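Local coordinates for protein NOVW (Streptomyces niveus, PDB 2C0Z) that catalyses the 3-epimerisation of a dTDP-4-keto-6-deoxyhexose, acting together with NovU on the way to the aminocoumarin antibiotic novobiocin, at residues M10-L15 with E46-P51; P25-R28 with G33-L36; L36-V41 with R117-L122; V93-R98 with P160-D165; I126-C131 with L139-S144. All coordinates share one frame; numbering follows the deposited sequence. Where two conformers were deposited one is given.

Interaction 1. Residues M10-L15 with E46-P51; sequences MRLRPL and EAIGRP
No flat group enters the junction of Leu-12 with Ala-47 and Ile-48, which is purely aliphatic; beside it, the guanidinium of Arg-11 has Arg-13 CG over one face, 3.9 Å above the plane and displaced toward the rim. Across the contact itself, a single methyl does the work. Leu-12 CD2 approaches Ala-47 CB at 4.1 Å and also lies 3.9 Å from Ile-48 CD1, so it touches two consecutive helix residues. CB of Leu-12 already points to the helix, and with CG anti to the carbonyl carbon (chi1 -64°) CD2 ends against it. Ala-47 offers its CB directly. Ile-48 starts out to one side, and its CG1 branch then brings CD1 back to the leucine, the two side chains crossing at about a right angle. The backbones stay well apart, with the CA atoms of Leu-12 and Ala-47 separated by 7.0 Å, and only 90 Å² is buried in total. This is a light van der Waals touch near the surface, without any hydrogen bond between the segments. Leu-12 also packs on Arg-43 and Phe-44 of the same helix, and Met-10 O accepts a hydrogen bond from Arg-43 NH2. Helix 41-48 therefore rests against the short strand 11-14, which is itself joined to strand 20-30 through backbone bonds of Arg-11 with Thr-24 and Arg-13 with Glu-22.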
# COMPACT_ATOMS: atom_id res chain seq x y z
N MET A 10 1.87 -17.06 2.28
CA MET A 10 0.91 -16.23 3.03
C MET A 10 0.12 -17.07 4.04
O MET A 10 -0.24 -18.23 3.80
CB MET A 10 -0.01 -15.53 2.03
CG MET A 10 -1.08 -14.66 2.70
SD MET A 10 -2.06 -13.74 1.53
CE MET A 10 -0.94 -12.46 1.15
N ARG A 11 -0.15 -16.46 5.19
CA ARG A 11 -0.99 -17.05 6.23
C ARG A 11 -1.88 -15.93 6.79
O ARG A 11 -1.49 -14.78 6.80
CB ARG A 11 -0.16 -17.59 7.35
CG ARG A 11 0.72 -18.68 7.01
CD ARG A 11 1.43 -19.22 8.24
NE ARG A 11 0.53 -19.94 9.14
CZ ARG A 11 0.69 -20.07 10.47
NH1 ARG A 11 1.71 -19.50 11.11
NH2 ARG A 11 -0.16 -20.80 11.17
N LEU A 12 -3.07 -16.28 7.20
CA LEU A 12 -3.95 -15.38 7.93
C LEU A 12 -4.38 -16.08 9.19
O LEU A 12 -4.98 -17.16 9.13
CB LEU A 12 -5.16 -15.00 7.13
CG LEU A 12 -4.89 -14.19 5.85
CD1 LEU A 12 -4.55 -15.09 4.65
CD2 LEU A 12 -6.05 -13.28 5.56
N ARG A 13 -4.04 -15.51 10.32
CA ARG A 13 -4.42 -16.10 11.59
C ARG A 13 -5.09 -15.11 12.51
O ARG A 13 -4.70 -13.97 12.60
CB ARG A 13 -3.17 -16.59 12.27
CG ARG A 13 -2.48 -17.72 11.50
CD ARG A 13 -3.18 -19.04 11.66
NE ARG A 13 -2.93 -19.58 12.99
CZ ARG A 13 -3.62 -20.57 13.55
NH1 ARG A 13 -4.63 -21.16 12.91
NH2 ARG A 13 -3.29 -20.99 14.76
N PRO A 14 -6.09 -15.55 13.25
CA PRO A 14 -6.78 -14.66 14.18
C PRO A 14 -5.88 -14.27 15.36
O PRO A 14 -5.11 -15.10 15.89
CB PRO A 14 -7.97 -15.48 14.67
CG PRO A 14 -7.72 -16.84 14.29
CD PRO A 14 -6.65 -16.92 13.26
N LEU A 15 -5.98 -13.01 15.76
CA LEU A 15 -5.40 -12.55 17.01
C LEU A 15 -6.44 -12.81 18.12
O LEU A 15 -7.44 -13.49 17.91
CB LEU A 15 -4.95 -11.09 16.89
CG LEU A 15 -3.80 -10.82 15.88
CD1 LEU A 15 -3.30 -9.41 16.00
CD2 LEU A 15 -2.66 -11.80 16.07
N GLU A 46 -11.70 -15.63 1.94
CA GLU A 46 -12.03 -16.92 2.53
C GLU A 46 -11.95 -16.87 4.06
O GLU A 46 -12.85 -17.34 4.78
CB GLU A 46 -11.11 -18.02 1.99
N ALA A 47 -10.90 -16.23 4.56
CA ALA A 47 -10.64 -16.16 6.00
C ALA A 47 -11.59 -15.22 6.70
O ALA A 47 -12.20 -15.56 7.71
CB ALA A 47 -9.21 -15.77 6.24
N ILE A 48 -11.74 -14.01 6.17
CA ILE A 48 -12.50 -12.97 6.85
C ILE A 48 -13.99 -13.06 6.50
O ILE A 48 -14.85 -12.69 7.33
CB ILE A 48 -11.90 -11.59 6.48
CG1 ILE A 48 -10.66 -11.30 7.34
CG2 ILE A 48 -12.92 -10.48 6.67
CD1 ILE A 48 -9.45 -12.20 7.13
N GLY A 49 -14.29 -13.52 5.30
CA GLY A 49 -15.67 -13.69 4.86
C GLY A 49 -16.11 -12.87 3.66
O GLY A 49 -17.12 -13.18 3.04
N ARG A 50 -15.39 -11.78 3.35
CA ARG A 50 -15.72 -10.91 2.22
C ARG A 50 -14.39 -10.29 1.74
O ARG A 50 -13.48 -10.15 2.55
CB ARG A 50 -16.61 -9.73 2.67
N PRO A 51 -14.28 -9.89 0.48
CA PRO A 51 -13.10 -9.12 0.04
C PRO A 51 -13.02 -7.77 0.74
O PRO A 51 -14.06 -7.14 1.07
CB PRO A 51 -13.35 -8.92 -1.46
CG PRO A 51 -14.37 -9.94 -1.82
CD PRO A 51 -15.23 -10.10 -0.62

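Interaction 2. Residues P25-R28 with G33-L36; sequences PEQR and GVFL
Backbone hydrogen bonds join Arg-28 to Phe-35 in both directions: Arg-28 N donates to Phe-35 O at 2.9 Å, and Phe-35 N returns a bond of 2.9 Å to Arg-28 O. They define an antiparallel hydrogen-bonded pair in the hairpin of strands 20-30 and 33-40, whose local axes run at 163°. The adjoining Gln-27 and Leu-36 form a non-hydrogen-bonded pair. CA-H...O contacts accompany this pairing; in the shortest, Leu-36 CA lies 3.0 Å from Glu-26 O, although the angle at hydrogen is only 125°. Van der Waals packing occupies the face bearing Gln-27 and Leu-36. There Leu-36 CD1 reaches back to Pro-25 CB at 3.8 Å. The Leu-36 and Gln-27 side chains lie side by side, with Leu-36 CD2 3.8 Å from Gln-27 OE1. That oxygen also touches Val-34 CG1, and Gln-27 NE2 donates to the backbone O of Arg-6, in what looks like a vector-derived leader. On the other face, Arg-28 and Phe-35 point the same way, with ring CD2 over one guanidinium face and the planes 33° apart; Phe-35 was modelled in two conformers, so this overlap is provisional. Val-34, Phe-35 and Leu-36 also pair with an antiparallel strand of the second subunit. Since the paired polar atoms across the hairpin are all main-chain, its register rests on the backbone, leaving the side chains to pack, around the Gln-27 amide on one face and as an arginine beside a phenyl ring on the other.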
# COMPACT_ATOMS: atom_id res chain seq x y z
N PRO A 25 2.94 -12.33 4.91
CA PRO A 25 2.96 -12.20 3.45
C PRO A 25 3.54 -13.45 2.77
O PRO A 25 4.19 -14.26 3.41
CB PRO A 25 3.88 -11.00 3.22
CG PRO A 25 4.85 -11.09 4.36
CD PRO A 25 4.01 -11.52 5.53
N GLU A 26 3.28 -13.57 1.47
CA GLU A 26 4.07 -14.46 0.62
C GLU A 26 5.30 -13.66 0.21
O GLU A 26 5.18 -12.64 -0.45
CB GLU A 26 3.29 -14.91 -0.61
CG GLU A 26 4.11 -15.92 -1.44
CD GLU A 26 3.47 -16.33 -2.75
OE1 GLU A 26 2.36 -15.86 -3.06
OE2 GLU A 26 4.11 -17.16 -3.47
N GLN A 27 6.47 -14.09 0.64
CA GLN A 27 7.70 -13.30 0.47
C GLN A 27 8.84 -14.18 -0.06
O GLN A 27 9.00 -15.32 0.38
CB GLN A 27 8.10 -12.72 1.83
CG GLN A 27 9.42 -11.91 1.85
CD GLN A 27 9.55 -11.02 3.08
OE1 GLN A 27 9.32 -9.82 3.00
NE2 GLN A 27 9.91 -11.60 4.21
N ARG A 28 9.61 -13.63 -1.00
CA ARG A 28 10.83 -14.21 -1.48
C ARG A 28 11.89 -13.15 -1.57
O ARG A 28 11.60 -11.95 -1.74
CB ARG A 28 10.66 -14.85 -2.85
CG ARG A 28 10.36 -13.97 -4.00
CD ARG A 28 10.22 -14.73 -5.34
NE ARG A 28 10.12 -13.80 -6.47
CZ ARG A 28 9.03 -13.57 -7.21
NH1 ARG A 28 7.88 -14.21 -6.96
NH2 ARG A 28 9.07 -12.70 -8.21
N GLY A 33 16.80 -8.15 -4.75
CA GLY A 33 15.81 -7.59 -3.87
C GLY A 33 14.84 -8.57 -3.23
O GLY A 33 15.13 -9.76 -3.03
N VAL A 34 13.70 -8.02 -2.85
CA VAL A 34 12.68 -8.74 -2.11
C VAL A 34 11.36 -8.48 -2.80
O VAL A 34 11.12 -7.37 -3.25
CB VAL A 34 12.62 -8.21 -0.67
CG1 VAL A 34 11.58 -8.95 0.15
CG2 VAL A 34 13.97 -8.33 -0.00
N PHE A 35 10.54 -9.52 -2.91
CA PHE A 35 9.21 -9.41 -3.48
C PHE A 35 8.20 -10.09 -2.61
O PHE A 35 8.40 -11.23 -2.17
CB PHE A 35 9.17 -10.02 -4.87
CG PHE A 35 7.92 -9.60 -5.64
CD1 PHE A 35 7.74 -8.29 -6.07
CD2 PHE A 35 6.87 -10.50 -5.83
CE1 PHE A 35 6.56 -7.89 -6.72
CE2 PHE A 35 5.69 -10.12 -6.49
CZ PHE A 35 5.53 -8.83 -6.94
N LEU A 36 7.11 -9.41 -2.35
CA LEU A 36 6.07 -10.01 -1.55
C LEU A 36 4.67 -9.63 -1.95
O LEU A 36 4.42 -8.55 -2.46
CB LEU A 36 6.29 -9.71 -0.08
CG LEU A 36 6.37 -8.25 0.34
CD1 LEU A 36 5.78 -8.10 1.73
CD2 LEU A 36 7.82 -7.72 0.27

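Interaction 3. Residues L36-V41 with R117-L122; sequences LDWYHV and RRAVYL. With EDO (1,2-ethanediol), chain C; EDO (1,2-ethanediol), chain D.
Leu-36 and Arg-117 meet at about a right angle, and the leucine's two methyls lie in line along one side of the arginine's aliphatic chain. Leu-36 CD2 lies 3.7 Å from Arg-117 CD, and Leu-36 CD1 is almost as close to that carbon and touches Arg-117 CB at 3.9 Å. The arginine chain is extended from CG to NE, so it presents a straight run of methylenes to the two methyls and carries its charged end beyond them. There the guanidinium uses its edge: Arg-117 NH2 donates to O1 of a bound 1,2-ethanediol at 3.0 Å. A weak bond runs from NE to the same oxygen, while NH1 is taken by Val-86 O. The second apolar touch is looser. Trp-38 has CG between its backbone N and carbonyl carbon (chi1 62°), and its indole turns an edge to Ala-119, CE3 standing 4.5 Å from CB near the ring plane. Arg-118 points away from strand 33-40; its NE and NH2 hold the two hydroxyls of another ethanediol, NE to O1 at 2.9 Å, and NH1 forms a salt bridge with Glu-22. Both diols probably come from the crystallisation liquor. Strand 33-40 carries Asp-37, which by similarity binds substrate. Strand 20-30 pairs with 33-40 and with 119-122. A strand of the second subunit pairs antiparallel with 33-40, so the sheet runs on across the interface.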
# COMPACT_ATOMS: atom_id res chain seq x y z
N LEU A 36 7.11 -9.41 -2.35
CA LEU A 36 6.07 -10.01 -1.55
C LEU A 36 4.67 -9.63 -1.95
O LEU A 36 4.42 -8.55 -2.46
CB LEU A 36 6.29 -9.71 -0.08
CG LEU A 36 6.37 -8.25 0.34
CD1 LEU A 36 5.78 -8.10 1.73
CD2 LEU A 36 7.82 -7.72 0.27
N ASP A 37 3.75 -10.53 -1.65
CA ASP A 37 2.30 -10.34 -1.74
C ASP A 37 1.85 -10.10 -0.30
O ASP A 37 1.98 -10.99 0.54
CB ASP A 37 1.52 -11.58 -2.25
CG ASP A 37 1.91 -12.05 -3.64
OD1 ASP A 37 2.44 -11.27 -4.43
OD2 ASP A 37 1.71 -13.23 -4.02
N TRP A 38 1.33 -8.91 -0.00
CA TRP A 38 0.83 -8.62 1.34
C TRP A 38 -0.69 -8.56 1.49
O TRP A 38 -1.18 -8.43 2.61
CB TRP A 38 1.48 -7.37 1.95
CG TRP A 38 1.27 -6.07 1.28
CD1 TRP A 38 1.82 -5.66 0.11
CD2 TRP A 38 0.49 -4.99 1.76
NE1 TRP A 38 1.44 -4.37 -0.16
CE2 TRP A 38 0.61 -3.93 0.83
CE3 TRP A 38 -0.30 -4.79 2.89
CZ2 TRP A 38 -0.06 -2.71 1.00
CZ3 TRP A 38 -0.95 -3.58 3.04
CH2 TRP A 38 -0.81 -2.55 2.12
N TYR A 39 -1.41 -8.62 0.36
CA TYR A 39 -2.88 -8.80 0.36
C TYR A 39 -3.22 -9.64 -0.85
O TYR A 39 -2.72 -9.40 -1.93
CB TYR A 39 -3.63 -7.45 0.23
CG TYR A 39 -5.13 -7.65 0.11
CD1 TYR A 39 -5.91 -7.87 1.25
CD2 TYR A 39 -5.75 -7.69 -1.13
CE1 TYR A 39 -7.29 -8.10 1.14
CE2 TYR A 39 -7.09 -7.94 -1.24
CZ TYR A 39 -7.86 -8.14 -0.10
OH TYR A 39 -9.22 -8.38 -0.21
N HIS A 40 -4.07 -10.64 -0.66
CA HIS A 40 -4.57 -11.45 -1.77
C HIS A 40 -6.05 -11.75 -1.55
O HIS A 40 -6.43 -12.30 -0.52
CB HIS A 40 -3.80 -12.76 -1.85
CG HIS A 40 -4.09 -13.57 -3.07
ND1 HIS A 40 -5.16 -14.44 -3.15
CD2 HIS A 40 -3.43 -13.66 -4.24
CE1 HIS A 40 -5.12 -15.06 -4.33
NE2 HIS A 40 -4.09 -14.59 -5.01
N VAL A 41 -6.88 -11.31 -2.49
CA VAL A 41 -8.33 -11.31 -2.26
C VAL A 41 -8.91 -12.70 -1.97
O VAL A 41 -9.81 -12.84 -1.14
CB VAL A 41 -9.08 -10.65 -3.43
CG1 VAL A 41 -8.91 -11.43 -4.72
CG2 VAL A 41 -10.57 -10.43 -3.05
N ARG A 117 7.42 -7.96 7.68
CA ARG A 117 6.43 -7.37 6.79
C ARG A 117 5.01 -7.96 6.92
O ARG A 117 4.28 -8.15 5.92
CB ARG A 117 6.93 -7.44 5.35
CG ARG A 117 8.18 -6.60 5.14
CD ARG A 117 8.53 -6.40 3.66
NE ARG A 117 9.77 -5.65 3.43
CZ ARG A 117 9.86 -4.33 3.32
NH1 ARG A 117 8.78 -3.56 3.35
NH2 ARG A 117 11.05 -3.78 3.12
N ARG A 118 4.63 -8.22 8.17
CA ARG A 118 3.28 -8.65 8.50
C ARG A 118 2.30 -7.49 8.31
O ARG A 118 2.69 -6.31 8.24
CB ARG A 118 3.21 -9.21 9.92
CG ARG A 118 4.28 -10.26 10.20
CD ARG A 118 3.83 -11.59 9.91
NE ARG A 118 4.84 -12.65 9.99
CZ ARG A 118 4.88 -13.57 10.93
NH1 ARG A 118 4.01 -13.56 11.94
NH2 ARG A 118 5.81 -14.50 10.88
N ALA A 119 1.03 -7.84 8.23
CA ALA A 119 -0.06 -6.90 8.18
C ALA A 119 -1.08 -7.30 9.26
O ALA A 119 -1.16 -8.46 9.64
CB ALA A 119 -0.70 -6.87 6.81
N VAL A 120 -1.85 -6.32 9.71
CA VAL A 120 -2.95 -6.56 10.60
C VAL A 120 -4.22 -6.03 9.98
O VAL A 120 -4.25 -4.91 9.48
CB VAL A 120 -2.72 -5.92 11.99
CG1 VAL A 120 -3.96 -5.96 12.84
CG2 VAL A 120 -1.60 -6.61 12.73
N TYR A 121 -5.27 -6.86 9.99
CA TYR A 121 -6.60 -6.47 9.58
C TYR A 121 -7.44 -6.30 10.84
O TYR A 121 -7.47 -7.17 11.70
CB TYR A 121 -7.24 -7.50 8.67
CG TYR A 121 -8.71 -7.25 8.45
CD1 TYR A 121 -9.12 -6.22 7.62
CD2 TYR A 121 -9.68 -8.03 9.06
CE1 TYR A 121 -10.46 -5.96 7.41
CE2 TYR A 121 -11.03 -7.76 8.84
CZ TYR A 121 -11.39 -6.72 8.02
OH TYR A 121 -12.75 -6.45 7.77
N LEU A 122 -8.10 -5.17 10.93
CA LEU A 122 -9.03 -4.91 12.03
C LEU A 122 -10.38 -4.50 11.53
O LEU A 122 -10.51 -3.67 10.63
CB LEU A 122 -8.48 -3.88 13.01
CG LEU A 122 -7.97 -2.57 12.48
CD1 LEU A 122 -8.20 -1.46 13.48
CD2 LEU A 122 -6.48 -2.66 12.16
C1 EDO C . 7.31 -13.26 6.67
O1 EDO C . 6.55 -12.59 7.65
C2 EDO C . 8.34 -14.11 7.39
O2 EDO C . 7.70 -14.88 8.40
C1 EDO D . 14.33 -6.39 3.49
O1 EDO D . 13.06 -5.96 3.00
C2 EDO D . 14.47 -6.31 5.02
O2 EDO D . 14.32 -4.96 5.44

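Interaction 4. Residues V93-R98 with P160-D165; sequences VVVDLR and PELAID
Val-93 and Val-95 face Ile-164 and Leu-162 across a layer of side chains, with CA-CA separations of 8.5 Å for Val-93 with Ile-164 and 8.3 Å for Val-95 with Leu-162 and no hydrogen bond between the segments. In this RmlC-like cupin, strand 89-96 belongs to the five-stranded antiparallel sheet, and residues 160-165, in a loop after strand 152-154, cover one of its faces. The packing consists of two tip-to-tip meetings. Val-95 CG1, placed anti to the backbone N (chi1 -179°), points into the forked end of Leu-162, reaching CD2 at 3.6 Å and CD1 at 3.9 Å. Val-93 CG1 meets Ile-164 CD1 at 4.0 Å, and a longer touch from Val-95 CG2 to that same methyl links the two pairs. Trp-107 flanks both valines and Ile-164, while Ile-70 lies against Val-95 and Ile-164, so the side chains that meet here are aliphatic or aromatic. The strand's end is ionic. Asp-96 forms an Asx turn by accepting Arg-98 N on OD1, and the arginine grips the carboxylate side-on in a salt bridge, NE to OD1 and NH2 to OD2, NH2 also donating to Glu-18 O. OD2 also accepts from Ser-101 OG and Thr-103 OG1. Arg-98 N and Arg-98 NE approach Asp-96 OD1 from opposite faces of the carboxylate plane, the NE bond measuring 2.8 Å with an N-H...O angle of 161°.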
# COMPACT_ATOMS: atom_id res chain seq x y z
N VAL A 93 -0.88 -1.51 17.81
CA VAL A 93 -1.84 -1.91 18.86
C VAL A 93 -3.26 -1.82 18.37
O VAL A 93 -3.70 -0.80 17.79
CB VAL A 93 -1.65 -1.03 20.12
CG1 VAL A 93 -2.69 -1.31 21.20
CG2 VAL A 93 -0.28 -1.25 20.67
N VAL A 94 -3.99 -2.90 18.60
CA VAL A 94 -5.43 -2.92 18.38
C VAL A 94 -6.13 -2.96 19.74
O VAL A 94 -5.64 -3.59 20.70
CB VAL A 94 -5.90 -4.08 17.48
CG1 VAL A 94 -5.39 -3.91 16.05
CG2 VAL A 94 -5.44 -5.42 18.02
N VAL A 95 -7.26 -2.29 19.82
CA VAL A 95 -8.00 -2.15 21.08
C VAL A 95 -9.45 -2.47 20.81
O VAL A 95 -10.05 -1.90 19.90
CB VAL A 95 -7.90 -0.74 21.62
CG1 VAL A 95 -8.67 -0.62 22.98
CG2 VAL A 95 -6.42 -0.35 21.75
N ASP A 96 -10.01 -3.40 21.57
CA ASP A 96 -11.43 -3.70 21.40
C ASP A 96 -12.27 -2.68 22.11
O ASP A 96 -12.35 -2.71 23.33
CB ASP A 96 -11.73 -5.10 21.92
CG ASP A 96 -13.06 -5.62 21.46
OD1 ASP A 96 -13.94 -4.83 21.02
OD2 ASP A 96 -13.30 -6.85 21.50
N LEU A 97 -12.93 -1.80 21.34
CA LEU A 97 -13.75 -0.71 21.90
C LEU A 97 -15.24 -1.05 21.88
O LEU A 97 -16.07 -0.19 22.14
CB LEU A 97 -13.47 0.57 21.11
CG LEU A 97 -12.04 1.09 21.22
CD1 LEU A 97 -11.88 2.29 20.28
CD2 LEU A 97 -11.68 1.46 22.64
N ARG A 98 -15.57 -2.30 21.55
CA ARG A 98 -16.97 -2.70 21.32
C ARG A 98 -17.61 -3.10 22.65
O ARG A 98 -17.34 -4.17 23.19
CB ARG A 98 -17.03 -3.85 20.35
CG ARG A 98 -16.37 -3.53 19.00
CD ARG A 98 -16.22 -4.71 18.12
NE ARG A 98 -15.33 -5.70 18.72
CZ ARG A 98 -14.94 -6.85 18.14
NH1 ARG A 98 -15.34 -7.19 16.92
NH2 ARG A 98 -14.12 -7.65 18.79
N PRO A 160 -5.77 4.45 31.57
CA PRO A 160 -5.37 3.53 32.64
C PRO A 160 -6.02 2.13 32.66
O PRO A 160 -5.43 1.22 33.28
CB PRO A 160 -5.74 4.31 33.91
CG PRO A 160 -6.89 5.13 33.50
CD PRO A 160 -6.62 5.55 32.06
N GLU A 161 -7.20 1.96 32.09
CA GLU A 161 -7.79 0.62 31.94
C GLU A 161 -7.00 -0.18 30.92
O GLU A 161 -6.76 -1.38 31.11
CB GLU A 161 -9.27 0.69 31.50
CG GLU A 161 -10.26 1.16 32.54
CD GLU A 161 -11.67 1.14 32.00
OE1 GLU A 161 -12.06 2.11 31.32
OE2 GLU A 161 -12.40 0.16 32.26
N LEU A 162 -6.60 0.46 29.82
CA LEU A 162 -5.81 -0.22 28.80
C LEU A 162 -4.37 -0.42 29.28
O LEU A 162 -3.82 -1.51 29.14
CB LEU A 162 -5.84 0.58 27.48
CG LEU A 162 -7.22 0.87 26.90
CD1 LEU A 162 -7.11 1.74 25.67
CD2 LEU A 162 -8.00 -0.41 26.55
N ALA A 163 -3.77 0.63 29.83
CA ALA A 163 -2.42 0.58 30.36
C ALA A 163 -1.45 -0.06 29.35
O ALA A 163 -0.73 -1.00 29.66
CB ALA A 163 -2.40 -0.15 31.71
N ILE A 164 -1.49 0.46 28.13
CA ILE A 164 -0.72 -0.10 27.04
C ILE A 164 0.78 0.08 27.32
O ILE A 164 1.23 1.15 27.72
CB ILE A 164 -1.12 0.55 25.73
CG1 ILE A 164 -2.58 0.20 25.41
CG2 ILE A 164 -0.17 0.09 24.61
CD1 ILE A 164 -3.29 1.10 24.38
N ASP A 165 1.55 -0.98 27.07
CA ASP A 165 2.99 -0.99 27.30
C ASP A 165 3.74 -0.44 26.07
O ASP A 165 4.42 -1.19 25.37
CB ASP A 165 3.46 -2.43 27.60
CG ASP A 165 2.74 -3.08 28.82
OD1 ASP A 165 2.79 -2.50 29.94
OD2 ASP A 165 2.11 -4.16 28.73

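Interaction 5. Residues I126-C131 with L139-S144; sequences IGHGFC and LCYLSS
Leu-139 and Phe-130 form the close end of this contact: Leu-139 CD1 sits over the middle of the phenyl ring, 3.4 Å from the Phe-130 centroid and only 7° off the normal, a well-centred CH-pi contact. With CG between its backbone N and carbonyl carbon (chi1 69°), the phenyl ring turns a face to the leucine. Tyr-141 arrives at about a right angle to Phe-130, its OH 3.3 Å from Phe-130 CE1; that hydroxyl is hydrogen-bonded to Ser-60 OG. The two strands belong to different sheets of the cupin beta-sandwich, 126-132 to one and 136-143 to the other, running nearly antiparallel (168°) with axes 11.3 Å apart, so the contact is made by side chains alone. Toward His-128 the fit slackens. The CA separation grows from 9.6 Å for Phe-130 with Leu-139 to 11.3 Å for His-128 with Tyr-141, and here one touch remains, His-128 CE1 at 3.9 Å from the edge of the tyrosine ring at CE2. By similarity, His-128 binds substrate and Tyr-141 is the proton donor. His-128 NE2 is tied to Asp-92 OD1. Farther on, the strands' side chains no longer meet.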
# COMPACT_ATOMS: atom_id res chain seq x y z
N ILE A 126 -13.07 -1.56 16.14
CA ILE A 126 -11.75 -1.79 16.72
C ILE A 126 -10.94 -0.54 16.63
O ILE A 126 -10.92 0.15 15.59
CB ILE A 126 -11.02 -2.97 16.01
CG1 ILE A 126 -11.87 -4.24 16.08
CG2 ILE A 126 -9.65 -3.20 16.61
CD1 ILE A 126 -12.17 -4.68 17.47
N GLY A 127 -10.31 -0.17 17.73
CA GLY A 127 -9.43 0.98 17.75
C GLY A 127 -8.00 0.62 17.39
O GLY A 127 -7.56 -0.52 17.53
N HIS A 128 -7.27 1.61 16.90
CA HIS A 128 -5.92 1.38 16.40
C HIS A 128 -5.00 2.47 16.91
O HIS A 128 -5.32 3.66 16.94
CB HIS A 128 -5.93 1.36 14.87
CG HIS A 128 -4.57 1.14 14.28
ND1 HIS A 128 -3.90 2.12 13.59
CD2 HIS A 128 -3.75 0.05 14.30
CE1 HIS A 128 -2.71 1.65 13.23
NE2 HIS A 128 -2.60 0.41 13.65
N GLY A 129 -3.79 2.06 17.24
CA GLY A 129 -2.72 2.97 17.56
C GLY A 129 -1.37 2.32 17.29
O GLY A 129 -1.28 1.12 17.00
N PHE A 130 -0.31 3.11 17.39
CA PHE A 130 1.03 2.56 17.24
C PHE A 130 2.08 3.48 17.81
O PHE A 130 1.84 4.67 18.01
CB PHE A 130 1.33 2.30 15.75
CG PHE A 130 1.49 3.53 14.94
CD1 PHE A 130 0.39 4.15 14.38
CD2 PHE A 130 2.75 4.04 14.66
CE1 PHE A 130 0.52 5.29 13.59
CE2 PHE A 130 2.90 5.19 13.86
CZ PHE A 130 1.77 5.80 13.33
N CYS A 131 3.26 2.92 18.01
CA CYS A 131 4.45 3.64 18.45
C CYS A 131 5.57 3.30 17.45
O CYS A 131 5.87 2.14 17.27
CB CYS A 131 4.86 3.14 19.83
SG CYS A 131 6.26 4.02 20.50
N LEU A 139 3.97 3.58 7.86
CA LEU A 139 2.84 2.67 7.81
C LEU A 139 2.04 2.93 6.55
O LEU A 139 1.92 4.08 6.12
CB LEU A 139 1.93 2.84 9.02
CG LEU A 139 2.55 2.44 10.33
CD1 LEU A 139 1.48 2.58 11.40
CD2 LEU A 139 3.07 1.04 10.25
N CYS A 140 1.54 1.86 5.94
CA CYS A 140 0.62 1.93 4.83
C CYS A 140 -0.69 1.29 5.26
O CYS A 140 -0.68 0.21 5.88
CB CYS A 140 1.21 1.20 3.63
SG CYS A 140 0.20 1.30 2.15
N TYR A 141 -1.81 1.94 4.98
CA TYR A 141 -3.11 1.52 5.46
C TYR A 141 -4.04 1.44 4.27
O TYR A 141 -4.06 2.36 3.44
CB TYR A 141 -3.77 2.57 6.42
CG TYR A 141 -2.96 3.20 7.52
CD1 TYR A 141 -1.96 4.10 7.23
CD2 TYR A 141 -3.26 2.95 8.85
CE1 TYR A 141 -1.24 4.74 8.23
CE2 TYR A 141 -2.55 3.58 9.87
CZ TYR A 141 -1.54 4.46 9.55
OH TYR A 141 -0.80 5.10 10.54
N LEU A 142 -4.80 0.36 4.17
CA LEU A 142 -5.93 0.26 3.26
C LEU A 142 -7.20 0.26 4.11
O LEU A 142 -7.30 -0.51 5.08
CB LEU A 142 -5.85 -0.99 2.42
CG LEU A 142 -4.49 -1.30 1.78
CD1 LEU A 142 -4.55 -2.61 1.00
CD2 LEU A 142 -4.04 -0.18 0.88
N SER A 143 -8.13 1.14 3.77
CA SER A 143 -9.35 1.34 4.59
C SER A 143 -10.58 1.09 3.74
O SER A 143 -10.61 1.44 2.57
CB SER A 143 -9.40 2.77 5.15
OG SER A 143 -8.31 3.05 6.03
N SER A 144 -11.61 0.53 4.38
CA SER A 144 -12.89 0.25 3.73
C SER A 144 -13.83 1.43 3.64
O SER A 144 -14.89 1.32 3.05
CB SER A 144 -13.60 -0.90 4.45
OG SER A 144 -14.09 -0.46 5.73

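Interaction 5 lies near the middle of the chain and holds, by similarity, a substrate-binding histidine and the proton-donor tyrosine. Interaction 4, about 14 Å away between centres, shares with interaction 5 the sheet in which strands 89-96 and 126-132 are neighbours, and the two are tied by a probable backbone hydrogen bond from Val-93 N to Gly-129 O (2.8 Å). Interaction 3, about 13 Å from interaction 5 between centres, touches it where Trp-38 CH2 lies 3.9 Å from Leu-142 CG. Interactions 2 and 3 share Leu-36 and both border the second subunit; interaction 3 contains Asp-37, which by similarity binds substrate. Interaction 1 adjoins interaction 3, about 10 Å between centres, whereas the centres of interactions 2 and 4 are farthest apart, at about 32 Å.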